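Local coordinates for putative exported protein (Bacteroides fragilis, PDB 4RAA) that is of unknown function but folds as a six-bladed beta-propeller of the YWTD type and is probably exported across the inner membrane as a lipoprotein, at residues V73-G84 against Y114-E124; S132-L143 against S186-V196. All coordinates share one frame; numbering follows the deposited sequence.

Both contacts join neighbouring blades of the propeller, but at different distances from the centre of the chain. Contact 1 lies about 22 Å from that centre, where the last strand of one blade and the linker after it meet the outer strands of the next; it is partly buried and borders the second subunit. Contact 2 is buried, about 13 Å from the centre of the chain, between the inner hairpins of two later blades. The centres of contact 1 and contact 2 are about 22 Å apart; the nearest atoms of contact 1 and contact 2 are about 9 Å apart. Strand 85-94, which follows directly on Gly84, bridges the gap: its Ser91 and Phe93 pack against segment 132-143. No active site is known.

Contact 1 (V73-G84 against Y114-E124); sequences VNQIGQKGSGPG and YNATDFSFLYE
Ile76 drives its two branches into different aromatic rings. CG2, anti to the backbone N (chi1 -55° for CG1), lies over one face of Tyr114, 3.6 Å from the ring centroid and offset toward the rim, where its flat contact bears on the ring's rotation. The other branch ends in CD1, which meets Phe119 CD1 at 3.9 Å; a beta-branched residue suits a place that must serve both. Val73 and the CB of Asn74 extend the packing along Phe119.

Tyr114 combines this apolar face with a polar end. Its OH donates to Gly84 O at 2.6 Å, from 51° above the carbonyl plane, which pins the far end of the side chain.

Gly84, at positive phi and without a side chain, brings bare backbone against Phe121: its CA stands over the ring centre, 3.3 Å from the centroid, in a CH-pi contact. Phe121 CG is anti to its backbone N (chi1 178°), which carries the ring out to Gly84. Glu124, extended beyond CG, accepts a weak bond from Gly84 N to OE1 (3.4 Å), while OE2 lies 3.5 Å from Pro83 CB. OE1 has its stronger partner in Lys110 NZ, a salt bridge. Next to Glu124, Tyr123 stacks on Tyr123 of the second subunit.

The outer strand 72-79 and its link into strand 85-94 thus pack on the outer hairpin 110-126 of the next blade, consistent with successive blades of a beta-propeller.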
# COMPACT_ATOMS: atom_id res chain seq x y z
N VAL A 73 6.12 -1.80 -28.11
CA VAL A 73 4.72 -2.12 -27.82
C VAL A 73 4.09 -0.96 -27.06
O VAL A 73 3.09 -0.42 -27.51
CB VAL A 73 4.55 -3.42 -26.99
CG1 VAL A 73 3.07 -3.70 -26.68
CG2 VAL A 73 5.17 -4.61 -27.72
N ASN A 74 4.67 -0.61 -25.91
CA ASN A 74 4.13 0.45 -25.04
C ASN A 74 5.07 0.75 -23.86
O ASN A 74 5.95 -0.06 -23.56
CB ASN A 74 2.75 0.02 -24.48
CG ASN A 74 1.92 1.19 -23.97
OD1 ASN A 74 2.24 2.36 -24.21
ND2 ASN A 74 0.84 0.88 -23.26
N GLN A 75 4.90 1.92 -23.23
CA GLN A 75 5.63 2.28 -21.99
C GLN A 75 4.76 1.91 -20.79
O GLN A 75 3.54 2.09 -20.84
CB GLN A 75 5.99 3.77 -21.92
CG GLN A 75 6.87 4.10 -20.70
CD GLN A 75 7.40 5.51 -20.64
OE1 GLN A 75 7.23 6.31 -21.57
NE2 GLN A 75 8.08 5.83 -19.54
N ILE A 76 5.39 1.43 -19.72
CA ILE A 76 4.71 1.07 -18.47
C ILE A 76 4.78 2.30 -17.58
O ILE A 76 5.84 2.60 -17.03
CB ILE A 76 5.33 -0.17 -17.77
CG1 ILE A 76 5.36 -1.36 -18.77
CG2 ILE A 76 4.55 -0.52 -16.49
CD1 ILE A 76 5.72 -2.71 -18.18
N GLY A 77 3.65 2.99 -17.43
CA GLY A 77 3.57 4.23 -16.64
C GLY A 77 4.31 5.34 -17.35
O GLY A 77 4.43 5.31 -18.58
N GLN A 78 4.79 6.30 -16.58
CA GLN A 78 5.58 7.43 -17.13
C GLN A 78 6.34 8.15 -16.03
O GLN A 78 6.11 7.88 -14.85
CB GLN A 78 4.66 8.42 -17.85
CG GLN A 78 3.45 8.84 -17.04
CD GLN A 78 2.80 10.13 -17.52
OE1 GLN A 78 3.04 10.60 -18.63
NE2 GLN A 78 1.97 10.71 -16.66
N LYS A 79 7.23 9.07 -16.41
CA LYS A 79 7.98 9.86 -15.43
C LYS A 79 7.10 10.94 -14.86
O LYS A 79 6.27 11.51 -15.57
CB LYS A 79 9.22 10.50 -16.02
CG LYS A 79 10.25 9.51 -16.53
CD LYS A 79 11.66 10.08 -16.55
CE LYS A 79 12.26 10.17 -15.14
NZ LYS A 79 13.72 10.51 -15.12
N GLY A 80 7.32 11.25 -13.58
CA GLY A 80 6.57 12.30 -12.87
C GLY A 80 6.38 12.01 -11.40
O GLY A 80 6.63 10.88 -10.95
N SER A 81 5.91 13.02 -10.66
CA SER A 81 5.69 12.93 -9.20
C SER A 81 4.28 12.52 -8.73
O SER A 81 4.06 12.41 -7.53
CB SER A 81 6.06 14.27 -8.55
OG SER A 81 5.18 15.30 -8.96
N GLY A 82 3.34 12.31 -9.66
CA GLY A 82 1.97 11.95 -9.30
C GLY A 82 1.79 10.47 -8.98
O GLY A 82 2.77 9.70 -8.97
N PRO A 83 0.54 10.05 -8.72
CA PRO A 83 0.30 8.62 -8.50
C PRO A 83 0.43 7.87 -9.82
O PRO A 83 -0.06 8.34 -10.84
CB PRO A 83 -1.13 8.57 -7.94
CG PRO A 83 -1.44 9.97 -7.52
CD PRO A 83 -0.69 10.83 -8.48
N GLY A 84 1.14 6.74 -9.81
CA GLY A 84 1.40 5.96 -11.02
C GLY A 84 2.59 6.44 -11.86
O GLY A 84 2.90 5.82 -12.88
N TYR A 114 1.51 -2.17 -11.81
CA TYR A 114 0.86 -2.05 -13.11
C TYR A 114 0.32 -3.42 -13.51
O TYR A 114 0.76 -4.45 -12.99
CB TYR A 114 1.86 -1.55 -14.16
CG TYR A 114 2.47 -0.20 -13.85
CD1 TYR A 114 1.85 0.99 -14.27
CD2 TYR A 114 3.67 -0.10 -13.15
CE1 TYR A 114 2.42 2.23 -14.00
CE2 TYR A 114 4.25 1.15 -12.87
CZ TYR A 114 3.62 2.30 -13.30
OH TYR A 114 4.19 3.51 -13.01
N ASN A 115 -0.63 -3.43 -14.45
CA ASN A 115 -1.26 -4.66 -14.96
C ASN A 115 -0.26 -5.40 -15.86
O ASN A 115 0.33 -4.78 -16.75
CB ASN A 115 -2.52 -4.31 -15.77
CG ASN A 115 -3.38 -5.51 -16.09
OD1 ASN A 115 -3.03 -6.33 -16.93
ND2 ASN A 115 -4.56 -5.59 -15.47
N ALA A 116 -0.10 -6.70 -15.64
CA ALA A 116 0.83 -7.52 -16.44
C ALA A 116 0.35 -7.73 -17.88
O ALA A 116 1.18 -7.95 -18.76
CB ALA A 116 1.08 -8.86 -15.78
N THR A 117 -0.97 -7.67 -18.10
CA THR A 117 -1.59 -7.86 -19.42
C THR A 117 -1.67 -6.55 -20.23
O THR A 117 -1.05 -6.46 -21.28
CB THR A 117 -3.00 -8.50 -19.28
OG1 THR A 117 -2.92 -9.64 -18.42
CG2 THR A 117 -3.60 -8.92 -20.64
N ASP A 118 -2.42 -5.55 -19.73
CA ASP A 118 -2.63 -4.26 -20.47
C ASP A 118 -1.72 -3.06 -20.11
O ASP A 118 -1.82 -2.02 -20.74
CB ASP A 118 -4.13 -3.85 -20.48
CG ASP A 118 -4.69 -3.45 -19.11
OD1 ASP A 118 -3.96 -2.92 -18.26
OD2 ASP A 118 -5.90 -3.65 -18.91
N PHE A 119 -0.86 -3.22 -19.10
CA PHE A 119 0.14 -2.20 -18.65
C PHE A 119 -0.38 -0.91 -17.97
O PHE A 119 0.42 -0.00 -17.69
CB PHE A 119 1.17 -1.87 -19.76
CG PHE A 119 1.74 -3.09 -20.44
CD1 PHE A 119 2.36 -4.10 -19.68
CD2 PHE A 119 1.69 -3.23 -21.83
CE1 PHE A 119 2.88 -5.23 -20.30
CE2 PHE A 119 2.23 -4.36 -22.45
CZ PHE A 119 2.83 -5.36 -21.69
N SER A 120 -1.69 -0.86 -17.67
CA SER A 120 -2.29 0.29 -17.00
C SER A 120 -1.94 0.24 -15.51
O SER A 120 -1.60 -0.82 -14.97
CB SER A 120 -3.81 0.31 -17.19
OG SER A 120 -4.43 -0.85 -16.65
N PHE A 121 -2.02 1.39 -14.86
CA PHE A 121 -1.69 1.53 -13.43
C PHE A 121 -2.81 0.94 -12.55
O PHE A 121 -3.99 1.18 -12.80
CB PHE A 121 -1.41 3.01 -13.12
CG PHE A 121 -1.11 3.29 -11.68
CD1 PHE A 121 -0.05 2.65 -11.04
CD2 PHE A 121 -1.85 4.24 -10.97
CE1 PHE A 121 0.22 2.90 -9.69
CE2 PHE A 121 -1.57 4.51 -9.63
CZ PHE A 121 -0.54 3.84 -8.99
N LEU A 122 -2.41 0.16 -11.54
CA LEU A 122 -3.33 -0.47 -10.58
C LEU A 122 -3.33 0.28 -9.25
O LEU A 122 -4.38 0.79 -8.84
CB LEU A 122 -2.96 -1.95 -10.35
CG LEU A 122 -3.56 -3.00 -11.27
CD1 LEU A 122 -3.53 -2.60 -12.73
CD2 LEU A 122 -2.85 -4.33 -11.05
N TYR A 123 -2.18 0.34 -8.58
CA TYR A 123 -2.04 1.04 -7.29
C TYR A 123 -0.59 1.21 -6.88
O TYR A 123 0.29 0.57 -7.45
CB TYR A 123 -2.76 0.29 -6.16
CG TYR A 123 -2.19 -1.07 -5.81
CD1 TYR A 123 -2.47 -2.20 -6.59
CD2 TYR A 123 -1.38 -1.24 -4.68
CE1 TYR A 123 -1.96 -3.46 -6.26
CE2 TYR A 123 -0.86 -2.48 -4.33
CZ TYR A 123 -1.15 -3.59 -5.12
OH TYR A 123 -0.63 -4.81 -4.75
N GLU A 124 -0.34 2.08 -5.89
CA GLU A 124 1.03 2.31 -5.38
C GLU A 124 1.06 2.28 -3.86
O GLU A 124 0.12 2.75 -3.21
CB GLU A 124 1.64 3.64 -5.89
CG GLU A 124 0.95 4.93 -5.42
CD GLU A 124 1.56 6.21 -5.99
OE1 GLU A 124 2.51 6.16 -6.80
OE2 GLU A 124 1.07 7.29 -5.61

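Contact 2 (S132-L143 against S186-V196); sequences SCCLQLEDGNLL and SQMIYKVGTNV
The side-chain amide of Gln187 presents one face to Cys133, whose SG sits above it, 3.6 Å from Gln187 NE2 and almost as near OE1 and CD. The bend at chi2 (77°) folds the chain back toward the start of strand 189-192, where NE2 donates to Ile189 O at 3.2 Å; Ile189 O lies 20° out of the amide plane. OE1 accepts from Ser91 OG. A buried polar group is thereby held at both ends and offers its flat side to sulfur. Tyr190 leaves its backbone away from segment 132-143; its ring touches Ile206 and its OH bonds to Glu261, and it is the backbone, at Tyr190 CA, that receives Leu135 CD1 at 3.6 Å.

Strands 134-136 and 189-192 run 28° from parallel, their axes approaching to 7.4 Å. They are the innermost strands of successive propeller blades, stacked face on face, and the filling between them is largely aliphatic, with sulfur and selenium at one end, as suits a surface where the two hairpins make no hydrogen bonds to one another. Ile189 divides its branches: CD1 reaches Cys133 SG (3.4 Å), whereas CG2 lies 3.6 Å from Leu143 CD2. Val196 slides past Leu143 in the opposite direction, and its CG2 meets Leu137 CD2 at 3.4 Å with the two side chains crossing at about a right angle. Phe159 and Val161 of strand 157-162 cover this cluster further. At the rim the two hairpin turns meet: the extended Glu138 lays its CD 3.7 Å from Thr194 CB, both residues exposed and carbon atoms doing the touching.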
# COMPACT_ATOMS: atom_id res chain seq x y z
N SER A 132 16.35 -1.51 -2.84
CA SER A 132 16.41 -1.24 -4.30
C SER A 132 15.86 -2.34 -5.23
O SER A 132 15.49 -2.06 -6.36
CB SER A 132 17.86 -0.95 -4.73
OG SER A 132 18.69 -2.09 -4.62
N CYS A 133 15.78 -3.56 -4.74
CA CYS A 133 15.48 -4.70 -5.58
C CYS A 133 14.71 -5.77 -4.80
O CYS A 133 14.99 -5.97 -3.61
CB CYS A 133 16.84 -5.16 -6.12
SG CYS A 133 17.17 -6.91 -6.19
N CYS A 134 13.74 -6.42 -5.47
CA CYS A 134 12.84 -7.43 -4.87
C CYS A 134 12.43 -8.53 -5.85
O CYS A 134 12.44 -8.32 -7.05
CB CYS A 134 11.58 -6.73 -4.33
SG CYS A 134 10.26 -7.79 -3.65
N LEU A 135 12.07 -9.70 -5.31
CA LEU A 135 11.57 -10.85 -6.09
C LEU A 135 10.63 -11.75 -5.28
O LEU A 135 10.85 -11.96 -4.08
CB LEU A 135 12.73 -11.70 -6.63
CG LEU A 135 13.32 -11.37 -8.01
CD1 LEU A 135 14.55 -12.24 -8.22
CD2 LEU A 135 12.31 -11.59 -9.14
N GLN A 136 9.61 -12.29 -5.96
CA GLN A 136 8.63 -13.15 -5.30
C GLN A 136 9.17 -14.57 -5.23
O GLN A 136 9.53 -15.14 -6.26
CB GLN A 136 7.28 -13.13 -6.02
CG GLN A 136 6.17 -13.79 -5.20
CD GLN A 136 4.78 -13.66 -5.80
OE1 GLN A 136 4.58 -13.80 -7.00
NE2 GLN A 136 3.80 -13.43 -4.95
N LEU A 137 9.24 -15.13 -4.03
CA LEU A 137 9.65 -16.53 -3.80
C LEU A 137 8.49 -17.43 -4.23
O LEU A 137 7.34 -17.00 -4.13
CB LEU A 137 9.96 -16.78 -2.32
CG LEU A 137 11.10 -15.94 -1.71
CD1 LEU A 137 11.10 -16.07 -0.19
CD2 LEU A 137 12.45 -16.29 -2.32
N GLU A 138 8.78 -18.67 -4.64
CA GLU A 138 7.73 -19.59 -5.14
C GLU A 138 6.53 -19.74 -4.20
O GLU A 138 5.39 -19.82 -4.66
CB GLU A 138 8.29 -20.99 -5.47
CG GLU A 138 7.36 -21.79 -6.40
CD GLU A 138 7.53 -23.31 -6.33
OE1 GLU A 138 8.47 -23.83 -5.67
OE2 GLU A 138 6.68 -23.99 -6.94
N ASP A 139 6.78 -19.75 -2.88
CA ASP A 139 5.69 -19.82 -1.90
C ASP A 139 4.78 -18.56 -1.83
O ASP A 139 3.71 -18.63 -1.24
CB ASP A 139 6.19 -20.23 -0.50
CG ASP A 139 7.16 -19.25 0.14
OD1 ASP A 139 7.26 -18.07 -0.28
OD2 ASP A 139 7.84 -19.67 1.09
N GLY A 140 5.22 -17.44 -2.41
CA GLY A 140 4.42 -16.20 -2.47
C GLY A 140 5.00 -15.02 -1.72
O GLY A 140 4.63 -13.87 -2.01
N ASN A 141 5.88 -15.29 -0.77
CA ASN A 141 6.53 -14.24 0.02
C ASN A 141 7.55 -13.50 -0.85
O ASN A 141 7.99 -14.01 -1.89
CB ASN A 141 7.24 -14.83 1.24
CG ASN A 141 6.30 -15.55 2.18
OD1 ASN A 141 5.14 -15.16 2.35
ND2 ASN A 141 6.80 -16.61 2.80
N LEU A 142 7.98 -12.34 -0.37
CA LEU A 142 8.84 -11.44 -1.13
C LEU A 142 10.24 -11.38 -0.54
O LEU A 142 10.37 -11.26 0.68
CB LEU A 142 8.20 -10.05 -1.11
CG LEU A 142 6.71 -9.98 -1.51
CD1 LEU A 142 6.12 -8.62 -1.18
CD2 LEU A 142 6.50 -10.35 -2.98
N LEU A 143 11.27 -11.48 -1.39
CA LEU A 143 12.67 -11.32 -0.98
C LEU A 143 13.11 -9.94 -1.42
O LEU A 143 13.03 -9.64 -2.61
CB LEU A 143 13.59 -12.37 -1.62
CG LEU A 143 15.09 -12.30 -1.28
CD1 LEU A 143 15.34 -12.51 0.21
CD2 LEU A 143 15.88 -13.32 -2.08
N SER A 186 23.54 -3.40 -8.65
CA SER A 186 22.28 -2.92 -8.04
C SER A 186 21.25 -4.05 -7.89
O SER A 186 20.51 -4.07 -6.91
CB SER A 186 21.69 -1.77 -8.85
OG SER A 186 21.47 -2.19 -10.17
N GLN A 187 21.22 -4.96 -8.86
CA GLN A 187 20.35 -6.16 -8.87
C GLN A 187 21.25 -7.36 -8.48
O GLN A 187 22.08 -7.80 -9.28
CB GLN A 187 19.74 -6.33 -10.28
CG GLN A 187 18.69 -7.43 -10.45
CD GLN A 187 17.33 -7.07 -9.91
OE1 GLN A 187 16.96 -5.89 -9.84
NE2 GLN A 187 16.55 -8.09 -9.55
N MSE A 188 21.07 -7.89 -7.27
CA MSE A 188 21.88 -9.03 -6.74
C MSE A 188 21.00 -10.16 -6.24
O MSE A 188 21.34 -10.90 -5.31
CB MSE A 188 22.93 -8.52 -5.73
CG MSE A 188 22.49 -8.24 -4.27
SE MSE A 188 20.97 -7.00 -4.16
CE MSE A 188 21.96 -5.31 -4.34
N ILE A 189 19.85 -10.30 -6.90
CA ILE A 189 18.86 -11.33 -6.62
C ILE A 189 18.32 -11.75 -7.98
O ILE A 189 18.02 -10.87 -8.82
CB ILE A 189 17.67 -10.80 -5.79
CG1 ILE A 189 18.13 -9.90 -4.63
CG2 ILE A 189 16.85 -11.96 -5.24
CD1 ILE A 189 16.98 -9.35 -3.81
N TYR A 190 18.19 -13.06 -8.20
CA TYR A 190 17.66 -13.61 -9.46
C TYR A 190 16.98 -14.97 -9.30
O TYR A 190 17.10 -15.63 -8.25
CB TYR A 190 18.76 -13.67 -10.54
CG TYR A 190 19.93 -14.59 -10.26
CD1 TYR A 190 19.82 -15.97 -10.48
CD2 TYR A 190 21.17 -14.09 -9.83
CE1 TYR A 190 20.87 -16.83 -10.24
CE2 TYR A 190 22.25 -14.96 -9.59
CZ TYR A 190 22.09 -16.33 -9.80
OH TYR A 190 23.10 -17.23 -9.59
N LYS A 191 16.28 -15.37 -10.36
CA LYS A 191 15.58 -16.65 -10.45
C LYS A 191 16.21 -17.60 -11.48
O LYS A 191 16.85 -17.16 -12.45
CB LYS A 191 14.09 -16.46 -10.77
CG LYS A 191 13.23 -15.97 -9.61
CD LYS A 191 11.73 -16.21 -9.81
CE LYS A 191 11.14 -15.39 -10.96
NZ LYS A 191 9.67 -15.59 -11.10
N VAL A 192 16.06 -18.90 -11.21
CA VAL A 192 16.43 -20.00 -12.10
C VAL A 192 15.31 -21.00 -11.84
O VAL A 192 15.31 -21.71 -10.81
CB VAL A 192 17.82 -20.61 -11.81
CG1 VAL A 192 18.09 -21.81 -12.71
CG2 VAL A 192 18.92 -19.55 -11.99
N GLY A 193 14.33 -21.01 -12.75
CA GLY A 193 13.12 -21.79 -12.58
C GLY A 193 12.34 -21.06 -11.50
O GLY A 193 12.22 -19.82 -11.54
N THR A 194 11.90 -21.83 -10.51
CA THR A 194 11.14 -21.32 -9.35
C THR A 194 12.02 -20.79 -8.19
O THR A 194 11.58 -19.92 -7.42
CB THR A 194 10.20 -22.42 -8.79
OG1 THR A 194 10.96 -23.58 -8.40
CG2 THR A 194 9.18 -22.84 -9.86
N ASN A 195 13.24 -21.32 -8.08
CA ASN A 195 14.18 -20.94 -7.01
C ASN A 195 14.78 -19.54 -7.18
O ASN A 195 15.10 -19.12 -8.30
CB ASN A 195 15.33 -21.95 -6.89
CG ASN A 195 14.86 -23.30 -6.38
OD1 ASN A 195 15.03 -24.31 -7.05
ND2 ASN A 195 14.25 -23.31 -5.19
N VAL A 196 14.92 -18.86 -6.05
CA VAL A 196 15.46 -17.51 -5.97
C VAL A 196 16.84 -17.61 -5.34
O VAL A 196 17.03 -18.27 -4.33
CB VAL A 196 14.54 -16.60 -5.14
CG1 VAL A 196 14.96 -15.14 -5.29
CG2 VAL A 196 13.09 -16.78 -5.59